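Local coordinates for vascular protein tyrosine phosphatase 1 (Rattus norvegicus, PDB 3I36) that probably hydrolyses phosphotyrosine in protein substrates, through the cytoplasmic catalytic domain of a receptor-type phosphatase represented by this chain, at residues D98-N103 with W129-E134; Y157-Q162 with R185-K190; L226-M231 with L260-E265. One frame throughout, in Å; residues are numbered along the deposited sequence.

Interaction 1: residues D98-N103 with W129-E134; sequences DYINAN and WRMVWE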
loop_
_atom_site.group_PDB
_atom_site.type_symbol
_atom_site.label_atom_id
_atom_site.label_comp_id
_atom_site.label_asym_id
_atom_site.label_seq_id
_atom_site.Cartn_x
_atom_site.Cartn_y
_atom_site.Cartn_z
ATOM N N ASP A 98 12.842 -11.364 12.436
ATOM C CA ASP A 98 11.471 -10.873 12.508
ATOM C C ASP A 98 11.270 -9.696 11.567
ATOM O O ASP A 98 10.157 -9.197 11.384
ATOM C CB ASP A 98 11.088 -10.504 13.951
ATOM C CG ASP A 98 11.658 -9.156 14.411
ATOM O OD1 ASP A 98 12.304 -8.419 13.630
ATOM O OD2 ASP A 98 11.437 -8.820 15.588
ATOM N N TYR A 99 12.350 -9.277 10.932
ATOM C CA TYR A 99 12.341 -7.968 10.311
ATOM C C TYR A 99 11.934 -7.996 8.864
ATOM O O TYR A 99 12.451 -8.778 8.064
ATOM C CB TYR A 99 13.695 -7.272 10.409
ATOM C CG TYR A 99 13.596 -5.909 9.804
ATOM C CD1 TYR A 99 13.088 -4.845 10.542
ATOM C CD2 TYR A 99 13.942 -5.689 8.475
ATOM C CE1 TYR A 99 12.947 -3.594 9.986
ATOM C CE2 TYR A 99 13.818 -4.424 7.905
ATOM C CZ TYR A 99 13.312 -3.384 8.678
ATOM O OH TYR A 99 13.169 -2.139 8.136
ATOM N N ILE A 100 11.013 -7.103 8.532
ATOM C CA ILE A 100 10.726 -6.813 7.146
ATOM C C ILE A 100 10.324 -5.358 7.080
ATOM O O ILE A 100 9.728 -4.811 8.020
ATOM C CB ILE A 100 9.607 -7.705 6.593
ATOM C CG1 ILE A 100 9.383 -7.408 5.096
ATOM C CG2 ILE A 100 8.336 -7.504 7.427
ATOM C CD1 ILE A 100 8.681 -8.539 4.342
ATOM N N ASN A 101 10.685 -4.712 5.985
ATOM C CA ASN A 101 10.349 -3.323 5.831
ATOM C C ASN A 101 8.888 -3.229 5.436
ATOM O O ASN A 101 8.548 -3.247 4.254
ATOM C CB ASN A 101 11.218 -2.655 4.785
ATOM C CG ASN A 101 11.067 -1.158 4.820
ATOM O OD1 ASN A 101 9.943 -0.646 4.794
ATOM N ND2 ASN A 101 12.185 -0.444 4.915
ATOM N N ALA A 102 8.038 -3.177 6.452
ATOM C CA ALA A 102 6.594 -3.224 6.274
ATOM C C ALA A 102 5.956 -2.756 7.560
ATOM O O ALA A 102 6.479 -2.993 8.655
ATOM C CB ALA A 102 6.132 -4.652 5.955
ATOM N N ASN A 103 4.811 -2.098 7.436
ATOM C CA ASN A 103 4.053 -1.698 8.609
ATOM C C ASN A 103 2.595 -1.997 8.379
ATOM O O ASN A 103 2.108 -1.894 7.254
ATOM C CB ASN A 103 4.170 -0.195 8.845
ATOM C CG ASN A 103 5.569 0.219 9.172
ATOM O OD1 ASN A 103 5.988 0.207 10.338
ATOM N ND2 ASN A 103 6.307 0.588 8.150
ATOM N N TRP A 129 7.550 -13.358 1.238
ATOM C CA TRP A 129 6.569 -14.433 1.222
ATOM C C TRP A 129 6.267 -14.964 2.613
ATOM O O TRP A 129 5.156 -15.417 2.887
ATOM C CB TRP A 129 6.990 -15.542 0.271
ATOM C CG TRP A 129 6.811 -15.103 -1.130
ATOM C CD1 TRP A 129 7.782 -14.708 -1.998
ATOM C CD2 TRP A 129 5.563 -14.936 -1.806
ATOM N NE1 TRP A 129 7.217 -14.336 -3.199
ATOM C CE2 TRP A 129 5.855 -14.466 -3.106
ATOM C CE3 TRP A 129 4.227 -15.149 -1.446
ATOM C CZ2 TRP A 129 4.859 -14.206 -4.045
ATOM C CZ3 TRP A 129 3.234 -14.883 -2.378
ATOM C CH2 TRP A 129 3.557 -14.422 -3.664
ATOM N N ARG A 130 7.242 -14.885 3.501
ATOM C CA ARG A 130 7.018 -15.317 4.868
ATOM C C ARG A 130 6.000 -14.378 5.508
ATOM O O ARG A 130 5.124 -14.805 6.248
ATOM C CB ARG A 130 8.324 -15.351 5.660
ATOM C CG ARG A 130 8.200 -16.083 6.987
ATOM C CD ARG A 130 9.555 -16.569 7.491
ATOM N NE ARG A 130 10.556 -15.519 7.444
ATOM C CZ ARG A 130 10.984 -14.845 8.504
ATOM N NH1 ARG A 130 11.896 -13.899 8.359
ATOM N NH2 ARG A 130 10.493 -15.115 9.700
ATOM N N MET A 131 6.089 -13.097 5.177
ATOM C CA MET A 131 5.129 -12.132 5.695
ATOM C C MET A 131 3.766 -12.430 5.096
ATOM O O MET A 131 2.751 -12.447 5.789
ATOM C CB MET A 131 5.525 -10.729 5.299
ATOM C CG MET A 131 4.478 -9.717 5.707
ATOM S SD MET A 131 5.067 -8.032 5.563
ATOM C CE MET A 131 5.145 -7.811 3.795
ATOM N N VAL A 132 3.752 -12.641 3.788
ATOM C CA VAL A 132 2.518 -12.973 3.105
ATOM C C VAL A 132 1.880 -14.151 3.802
ATOM O O VAL A 132 0.689 -14.137 4.091
ATOM C CB VAL A 132 2.763 -13.332 1.630
ATOM C CG1 VAL A 132 1.559 -14.114 1.061
ATOM C CG2 VAL A 132 2.998 -12.066 0.826
ATOM N N TRP A 133 2.678 -15.175 4.081
ATOM C CA TRP A 133 2.132 -16.379 4.693
ATOM C C TRP A 133 1.709 -16.137 6.132
ATOM O O TRP A 133 0.564 -16.382 6.521
ATOM C CB TRP A 133 3.127 -17.532 4.681
ATOM C CG TRP A 133 2.479 -18.691 5.324
ATOM C CD1 TRP A 133 2.659 -19.145 6.600
ATOM C CD2 TRP A 133 1.433 -19.484 4.757
ATOM N NE1 TRP A 133 1.817 -20.211 6.843
ATOM C CE2 TRP A 133 1.051 -20.429 5.727
ATOM C CE3 TRP A 133 0.798 -19.492 3.509
ATOM C CZ2 TRP A 133 0.065 -21.385 5.486
ATOM C CZ3 TRP A 133 -0.189 -20.443 3.270
ATOM C CH2 TRP A 133 -0.544 -21.375 4.257
ATOM N N GLU A 134 2.642 -15.649 6.934
ATOM C CA GLU A 134 2.397 -15.543 8.361
ATOM C C GLU A 134 1.327 -14.533 8.695
ATOM O O GLU A 134 0.671 -14.639 9.720
ATOM C CB GLU A 134 3.684 -15.185 9.092
ATOM C CG GLU A 134 4.707 -16.301 8.999
ATOM C CD GLU A 134 5.995 -15.951 9.690
ATOM O OE1 GLU A 134 6.082 -14.853 10.287
ATOM O OE2 GLU A 134 6.913 -16.786 9.629
#

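Interaction 2: residues Y157-Q162 with R185-K190; sequences YWPSKQ and RDFVVK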
loop_
_atom_site.group_PDB
_atom_site.type_symbol
_atom_site.label_atom_id
_atom_site.label_comp_id
_atom_site.label_asym_id
_atom_site.label_seq_id
_atom_site.Cartn_x
_atom_site.Cartn_y
_atom_site.Cartn_z
ATOM N N TYR A 157 8.842 -10.801 -7.668
ATOM C CA TYR A 157 8.906 -11.700 -6.522
ATOM C C TYR A 157 7.916 -12.826 -6.648
ATOM O O TYR A 157 7.820 -13.666 -5.764
ATOM C CB TYR A 157 8.603 -10.933 -5.242
ATOM C CG TYR A 157 7.296 -10.190 -5.302
ATOM C CD1 TYR A 157 6.090 -10.838 -5.065
ATOM C CD2 TYR A 157 7.267 -8.840 -5.635
ATOM C CE1 TYR A 157 4.880 -10.138 -5.136
ATOM C CE2 TYR A 157 6.084 -8.140 -5.699
ATOM C CZ TYR A 157 4.893 -8.794 -5.447
ATOM O OH TYR A 157 3.725 -8.083 -5.520
ATOM N N TRP A 158 7.164 -12.827 -7.739
ATOM C CA TRP A 158 6.117 -13.818 -7.912
ATOM C C TRP A 158 6.479 -14.778 -9.031
ATOM O O TRP A 158 7.192 -14.405 -9.971
ATOM C CB TRP A 158 4.789 -13.133 -8.217
ATOM C CG TRP A 158 4.788 -12.384 -9.506
ATOM C CD1 TRP A 158 4.394 -12.850 -10.725
ATOM C CD2 TRP A 158 5.200 -11.024 -9.709
ATOM N NE1 TRP A 158 4.526 -11.863 -11.672
ATOM C CE2 TRP A 158 5.025 -10.736 -11.075
ATOM C CE3 TRP A 158 5.703 -10.025 -8.863
ATOM C CZ2 TRP A 158 5.337 -9.490 -11.621
ATOM C CZ3 TRP A 158 6.001 -8.787 -9.402
ATOM C CH2 TRP A 158 5.819 -8.529 -10.767
ATOM N N PRO A 159 5.982 -16.017 -8.940
ATOM C CA PRO A 159 6.321 -17.021 -9.952
ATOM C C PRO A 159 5.368 -16.972 -11.132
ATOM O O PRO A 159 4.344 -16.284 -11.096
ATOM C CB PRO A 159 6.129 -18.342 -9.204
ATOM C CG PRO A 159 5.061 -18.036 -8.187
ATOM C CD PRO A 159 5.163 -16.571 -7.846
ATOM N N SER A 160 5.722 -17.709 -12.176
ATOM C CA SER A 160 4.797 -18.030 -13.249
ATOM C C SER A 160 4.023 -19.267 -12.818
ATOM O O SER A 160 3.971 -19.601 -11.627
ATOM C CB SER A 160 5.569 -18.344 -14.526
ATOM O OG SER A 160 6.358 -19.512 -14.353
ATOM N N LYS A 161 3.436 -19.962 -13.785
ATOM C CA LYS A 161 2.709 -21.192 -13.483
ATOM C C LYS A 161 3.603 -22.198 -12.752
ATOM O O LYS A 161 3.133 -22.958 -11.901
ATOM C CB LYS A 161 2.127 -21.805 -14.758
ATOM N N GLN A 162 4.897 -22.191 -13.072
ATOM C CA GLN A 162 5.834 -23.102 -12.423
ATOM C C GLN A 162 6.083 -22.667 -10.981
ATOM O O GLN A 162 6.546 -21.553 -10.722
ATOM C CB GLN A 162 7.151 -23.194 -13.197
ATOM C CG GLN A 162 8.179 -24.112 -12.554
ATOM N N ARG A 185 -3.077 -11.440 -11.074
ATOM C CA ARG A 185 -2.488 -12.764 -11.046
ATOM C C ARG A 185 -3.036 -13.501 -9.853
ATOM O O ARG A 185 -3.125 -12.955 -8.755
ATOM C CB ARG A 185 -0.969 -12.665 -10.965
ATOM C CG ARG A 185 -0.379 -11.778 -12.058
ATOM C CD ARG A 185 1.141 -11.907 -12.116
ATOM N NE ARG A 185 1.671 -11.069 -13.178
ATOM C CZ ARG A 185 2.016 -9.797 -13.016
ATOM N NH1 ARG A 185 1.918 -9.226 -11.821
ATOM N NH2 ARG A 185 2.477 -9.099 -14.046
ATOM N N ASP A 186 -3.422 -14.744 -10.082
ATOM C CA ASP A 186 -3.813 -15.598 -8.991
ATOM C C ASP A 186 -2.724 -16.606 -8.748
ATOM O O ASP A 186 -2.122 -17.136 -9.690
ATOM C CB ASP A 186 -5.131 -16.294 -9.288
ATOM C CG ASP A 186 -6.313 -15.407 -9.023
ATOM O OD1 ASP A 186 -6.247 -14.637 -8.052
ATOM O OD2 ASP A 186 -7.304 -15.476 -9.776
ATOM N N PHE A 187 -2.492 -16.876 -7.472
ATOM C CA PHE A 187 -1.530 -17.866 -7.056
ATOM C C PHE A 187 -2.156 -18.766 -6.016
ATOM O O PHE A 187 -3.195 -18.460 -5.422
ATOM C CB PHE A 187 -0.321 -17.199 -6.415
ATOM C CG PHE A 187 0.305 -16.148 -7.266
ATOM C CD1 PHE A 187 1.361 -16.462 -8.108
ATOM C CD2 PHE A 187 -0.168 -14.846 -7.235
ATOM C CE1 PHE A 187 1.933 -15.490 -8.905
ATOM C CE2 PHE A 187 0.411 -13.858 -8.024
ATOM C CZ PHE A 187 1.460 -14.184 -8.865
ATOM N N VAL A 188 -1.508 -19.893 -5.814
ATOM C CA VAL A 188 -1.748 -20.686 -4.638
ATOM C C VAL A 188 -0.500 -20.502 -3.810
ATOM O O VAL A 188 0.611 -20.625 -4.317
ATOM C CB VAL A 188 -1.920 -22.167 -4.982
ATOM C CG1 VAL A 188 -1.980 -22.984 -3.712
ATOM C CG2 VAL A 188 -3.179 -22.364 -5.808
ATOM N N VAL A 189 -0.683 -20.172 -2.542
ATOM C CA VAL A 189 0.446 -20.034 -1.650
ATOM C C VAL A 189 0.395 -21.172 -0.660
ATOM O O VAL A 189 -0.614 -21.388 -0.002
ATOM C CB VAL A 189 0.397 -18.720 -0.878
ATOM C CG1 VAL A 189 1.631 -18.591 -0.010
ATOM C CG2 VAL A 189 0.302 -17.569 -1.852
ATOM N N LYS A 190 1.492 -21.902 -0.562
ATOM C CA LYS A 190 1.535 -23.060 0.303
ATOM C C LYS A 190 2.722 -22.985 1.237
ATOM O O LYS A 190 3.832 -22.625 0.841
ATOM C CB LYS A 190 1.643 -24.319 -0.543
ATOM C CG LYS A 190 1.442 -25.612 0.211
ATOM C CD LYS A 190 1.406 -26.760 -0.791
ATOM C CE LYS A 190 1.001 -28.071 -0.152
ATOM N NZ LYS A 190 0.902 -29.133 -1.201
#

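Interaction 3: residues L226-M231 with L260-E265; sequences LVRDYM and LIYQIE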
loop_
_atom_site.group_PDB
_atom_site.type_symbol
_atom_site.label_atom_id
_atom_site.label_comp_id
_atom_site.label_asym_id
_atom_site.label_seq_id
_atom_site.Cartn_x
_atom_site.Cartn_y
_atom_site.Cartn_z
ATOM N N LEU A 226 -11.868 -3.287 -7.761
ATOM C CA LEU A 226 -11.574 -4.689 -8.072
ATOM C C LEU A 226 -10.968 -5.392 -6.863
ATOM O O LEU A 226 -11.366 -6.504 -6.500
ATOM C CB LEU A 226 -10.627 -4.790 -9.266
ATOM C CG LEU A 226 -11.212 -4.402 -10.623
ATOM C CD1 LEU A 226 -10.207 -4.664 -11.731
ATOM C CD2 LEU A 226 -12.522 -5.156 -10.885
ATOM N N VAL A 227 -10.004 -4.730 -6.235
ATOM C CA VAL A 227 -9.374 -5.281 -5.047
ATOM C C VAL A 227 -10.437 -5.542 -4.000
ATOM O O VAL A 227 -10.490 -6.612 -3.392
ATOM C CB VAL A 227 -8.320 -4.316 -4.478
ATOM C CG1 VAL A 227 -7.731 -4.850 -3.172
ATOM C CG2 VAL A 227 -7.230 -4.071 -5.499
ATOM N N ARG A 228 -11.285 -4.550 -3.782
ATOM C CA ARG A 228 -12.325 -4.654 -2.769
ATOM C C ARG A 228 -13.325 -5.761 -3.089
ATOM O O ARG A 228 -13.795 -6.480 -2.199
ATOM C CB ARG A 228 -13.020 -3.301 -2.609
ATOM C CG ARG A 228 -12.246 -2.368 -1.671
ATOM C CD ARG A 228 -12.119 -3.073 -0.349
ATOM N NE ARG A 228 -11.190 -2.442 0.578
ATOM C CZ ARG A 228 -10.753 -3.039 1.679
ATOM N NH1 ARG A 228 -11.167 -4.267 1.954
ATOM N NH2 ARG A 228 -9.904 -2.425 2.496
ATOM N N ASP A 229 -13.648 -5.898 -4.366
ATOM C CA ASP A 229 -14.560 -6.946 -4.780
ATOM C C ASP A 229 -14.012 -8.299 -4.348
ATOM O O ASP A 229 -14.725 -9.141 -3.786
ATOM C CB ASP A 229 -14.746 -6.914 -6.289
ATOM C CG ASP A 229 -15.839 -7.853 -6.747
ATOM O OD1 ASP A 229 -17.020 -7.567 -6.462
ATOM O OD2 ASP A 229 -15.509 -8.875 -7.375
ATOM N N TYR A 230 -12.728 -8.502 -4.605
ATOM C CA TYR A 230 -12.069 -9.729 -4.198
ATOM C C TYR A 230 -12.010 -9.863 -2.678
ATOM O O TYR A 230 -12.275 -10.932 -2.141
ATOM C CB TYR A 230 -10.662 -9.787 -4.782
ATOM C CG TYR A 230 -9.845 -10.966 -4.328
ATOM C CD1 TYR A 230 -10.053 -12.231 -4.865
ATOM C CD2 TYR A 230 -8.824 -10.806 -3.396
ATOM C CE1 TYR A 230 -9.286 -13.312 -4.460
ATOM C CE2 TYR A 230 -8.051 -11.876 -2.990
ATOM C CZ TYR A 230 -8.284 -13.122 -3.521
ATOM O OH TYR A 230 -7.507 -14.183 -3.105
ATOM N N MET A 231 -11.656 -8.779 -1.992
ATOM C CA MET A 231 -11.536 -8.810 -0.535
ATOM C C MET A 231 -12.816 -9.257 0.150
ATOM O O MET A 231 -12.780 -9.727 1.280
ATOM C CB MET A 231 -11.093 -7.449 -0.002
ATOM C CG MET A 231 -9.652 -7.137 -0.341
ATOM S SD MET A 231 -8.542 -8.454 0.196
ATOM C CE MET A 231 -8.742 -8.391 1.970
ATOM N N LEU A 260 -10.833 6.600 2.042
ATOM C CA LEU A 260 -11.703 7.715 1.707
ATOM C C LEU A 260 -13.002 7.227 1.113
ATOM O O LEU A 260 -14.063 7.773 1.395
ATOM C CB LEU A 260 -11.013 8.625 0.702
ATOM C CG LEU A 260 -9.975 9.500 1.386
ATOM C CD1 LEU A 260 -9.027 10.045 0.343
ATOM C CD2 LEU A 260 -10.698 10.613 2.153
ATOM N N ILE A 261 -12.927 6.209 0.266
ATOM C CA ILE A 261 -14.150 5.717 -0.359
ATOM C C ILE A 261 -15.089 5.160 0.695
ATOM O O ILE A 261 -16.289 5.447 0.686
ATOM C CB ILE A 261 -13.858 4.664 -1.439
ATOM C CG1 ILE A 261 -13.136 5.330 -2.628
ATOM C CG2 ILE A 261 -15.145 3.967 -1.865
ATOM C CD1 ILE A 261 -12.557 4.325 -3.640
ATOM N N TYR A 262 -14.553 4.384 1.631
ATOM C CA TYR A 262 -15.413 3.883 2.698
ATOM C C TYR A 262 -16.042 5.027 3.475
ATOM O O TYR A 262 -17.226 5.001 3.788
ATOM C CB TYR A 262 -14.629 3.033 3.665
ATOM C CG TYR A 262 -14.444 1.611 3.218
ATOM C CD1 TYR A 262 -15.536 0.771 3.043
ATOM C CD2 TYR A 262 -13.173 1.095 3.010
ATOM C CE1 TYR A 262 -15.367 -0.541 2.652
ATOM C CE2 TYR A 262 -12.988 -0.219 2.629
ATOM C CZ TYR A 262 -14.088 -1.035 2.448
ATOM O OH TYR A 262 -13.901 -2.345 2.080
ATOM N N GLN A 263 -15.223 6.019 3.798
ATOM C CA GLN A 263 -15.636 7.203 4.540
ATOM C C GLN A 263 -16.802 7.877 3.825
ATOM O O GLN A 263 -17.822 8.216 4.412
ATOM C CB GLN A 263 -14.453 8.172 4.565
ATOM C CG GLN A 263 -14.065 8.738 5.909
ATOM C CD GLN A 263 -12.688 9.392 5.866
ATOM O OE1 GLN A 263 -12.357 10.119 4.925
ATOM N NE2 GLN A 263 -11.884 9.137 6.885
ATOM N N ILE A 264 -16.604 8.109 2.527
ATOM C CA ILE A 264 -17.622 8.738 1.698
ATOM C C ILE A 264 -18.888 7.892 1.712
ATOM O O ILE A 264 -19.987 8.392 1.932
ATOM C CB ILE A 264 -17.135 8.868 0.235
ATOM C CG1 ILE A 264 -16.136 10.017 0.103
ATOM C CG2 ILE A 264 -18.321 9.077 -0.716
ATOM C CD1 ILE A 264 -15.369 9.980 -1.218
ATOM N N GLU A 265 -18.724 6.601 1.470
ATOM C CA GLU A 265 -19.860 5.690 1.371
ATOM C C GLU A 265 -20.598 5.573 2.699
ATOM O O GLU A 265 -21.818 5.581 2.737
ATOM C CB GLU A 265 -19.375 4.310 0.915
ATOM C CG GLU A 265 -19.013 4.306 -0.542
ATOM C CD GLU A 265 -18.437 2.988 -1.023
ATOM O OE1 GLU A 265 -18.131 2.115 -0.185
ATOM O OE2 GLU A 265 -18.295 2.846 -2.252
#

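Interaction 1: residues D98-N103 with W129-E134
Ile100 and Met131 mark the closest approach of the two backbones, their CA atoms 7.9 Å apart, where the extended chain turns a corner at Asn101, the centre of an inverse gamma turn, and passes helix 125-134. Ile100 and Ala102, either side of that corner, both direct their CB atoms at the helix, and Met131 answers them alone. With CG anti to the backbone N (chi1 175°) and chi2 also extended, the methionine reaches straight out from the helix, then bends at chi3 (71°) to lay its methyl group beside both partners. SD lies 3.6 Å from Ala102 CB and 3.8 Å from Ile100 CG2. The terminal methyl CE sits 3.7 Å from Ile100 CD1, and the two side chains cross at about a right angle. Val87, Ile115 and Thr117 also touch Met131, which places it between helix 125-134 and the edge of the central sheet of the phosphatase domain. Nearby, Arg130 ties the helix to the chain before Ile100 by bonding the carbonyl oxygens of Asp97 and Ser90. The contact proper is wholly apolar and buried: it rests on shape and dispersion, with the polarisable sulfur meeting methyl groups.

Interaction 2: residues Y157-Q162 with R185-K190
Arg185 and Phe187, two residues apart on strand 182-191, pack against Trp158 and Pro159 of residues 157-162, part of the loop before strand 164-166. The strand belongs to the highly twisted mixed sheet at the centre of the protein-tyrosine phosphatase fold, and the loop lies across one side of it. At Arg185 the chain runs extended from CG to NE and lays its guanidinium against one face of the indole, the two planes only 23° apart. NH1 lies 3.2 Å from the plane of the Trp158 indole, offset toward the rim, and is 3.4 Å from Trp158 CZ2. In return Trp158 NE1 stands over a face of the guanidinium. It is 3.3 Å from Arg185 NE, but both are donors, so the approach is one of flat groups and not a bond. The N-H groups of the arginine are spent on others: NE forms a salt bridge with Glu176, while NH1 bonds Gln202 and His204, and these bonds limit how the guanidinium can turn where it lies against the indole. Next comes Asp186, which forms a salt bridge with Arg201 and leaves the loop alone. Phe187 returns to the contact, and with its CG anti to the carbonyl carbon (chi1 -54°) the CE1-CZ end of the ring is turned to the loop. Its CZ touches Trp158 CB at 3.6 Å, and its ring is inclined at 66° to the five-membered ring of the indole. Further along, Val189 turns to Trp129 and Trp133 of helix 125-134. Back at the phenylalanine, CE1 meets Pro159 twice: Pro159 CD packs on it at 3.6 Å, and Pro159 O lies at the edge of the Phe187 ring, near its plane, 3.4 Å from CE1.

Interaction 3: residues L226-M231 with L260-E265
Arg228 and Tyr262 reach across from their two helices and meet with the phenol's hydroxyl end against one face of the guanidinium, making the whole of this small contact. The close part is concentrated at one oxygen: Tyr262 OH lies 3.1 Å from Arg228 CD and equally 3.1 Å from NE. It sits where the N-H bonds do not aim, and neither NE nor NH1 makes a hydrogen bond with it. The arginine in turn faces the edge of the phenol, with NE 3.5 Å from Tyr262 CE2 and the two planes 69° apart. A bend at chi2 (-58°) turns the arginine chain so that its flat end is presented broadside, and NH2 forms a salt bridge with Asp258 on the tyrosine's own helix. Around this point the fit is loose: the nearest CA atoms are 10.6 Å apart, and both residues are partly exposed at the surface. Tyr262 is further held by a cation-pi contact with Arg224 and an edge-to-face contact with His109. With an alanine in place of Arg228, Asp258 is likely to lose its cation and the tyrosine's hydroxyl end its cover on this side. The arrangement is a surface bridge between helix 218-231 and helix 249-267, the long helix that follows the phosphate-binding signature loop in the tyrosine phosphatase fold.

Overall arrangement
Interactions 1 and 2 are neighbours, their centres 17 Å apart, and share the central sheet. They touch through a probable hydrogen bond from Trp129 NE1 to Tyr157 O, 2.7 Å long, which joins helix 125-134 to the loop before strand 164-166, and through packing of Trp129 and Trp133 on Val189. Interaction 3 lies away from the annotated sites and touches neither, its nearest atoms about 10 Å from those of interaction 1 and about 5 Å from those of interaction 2. The side chains of Ala102 and Trp158 are about 12 and 11 Å from that of Cys244, the probable phosphocysteine nucleophile. Tyr157 OH hydrogen-bonds His243, the residue before that cysteine.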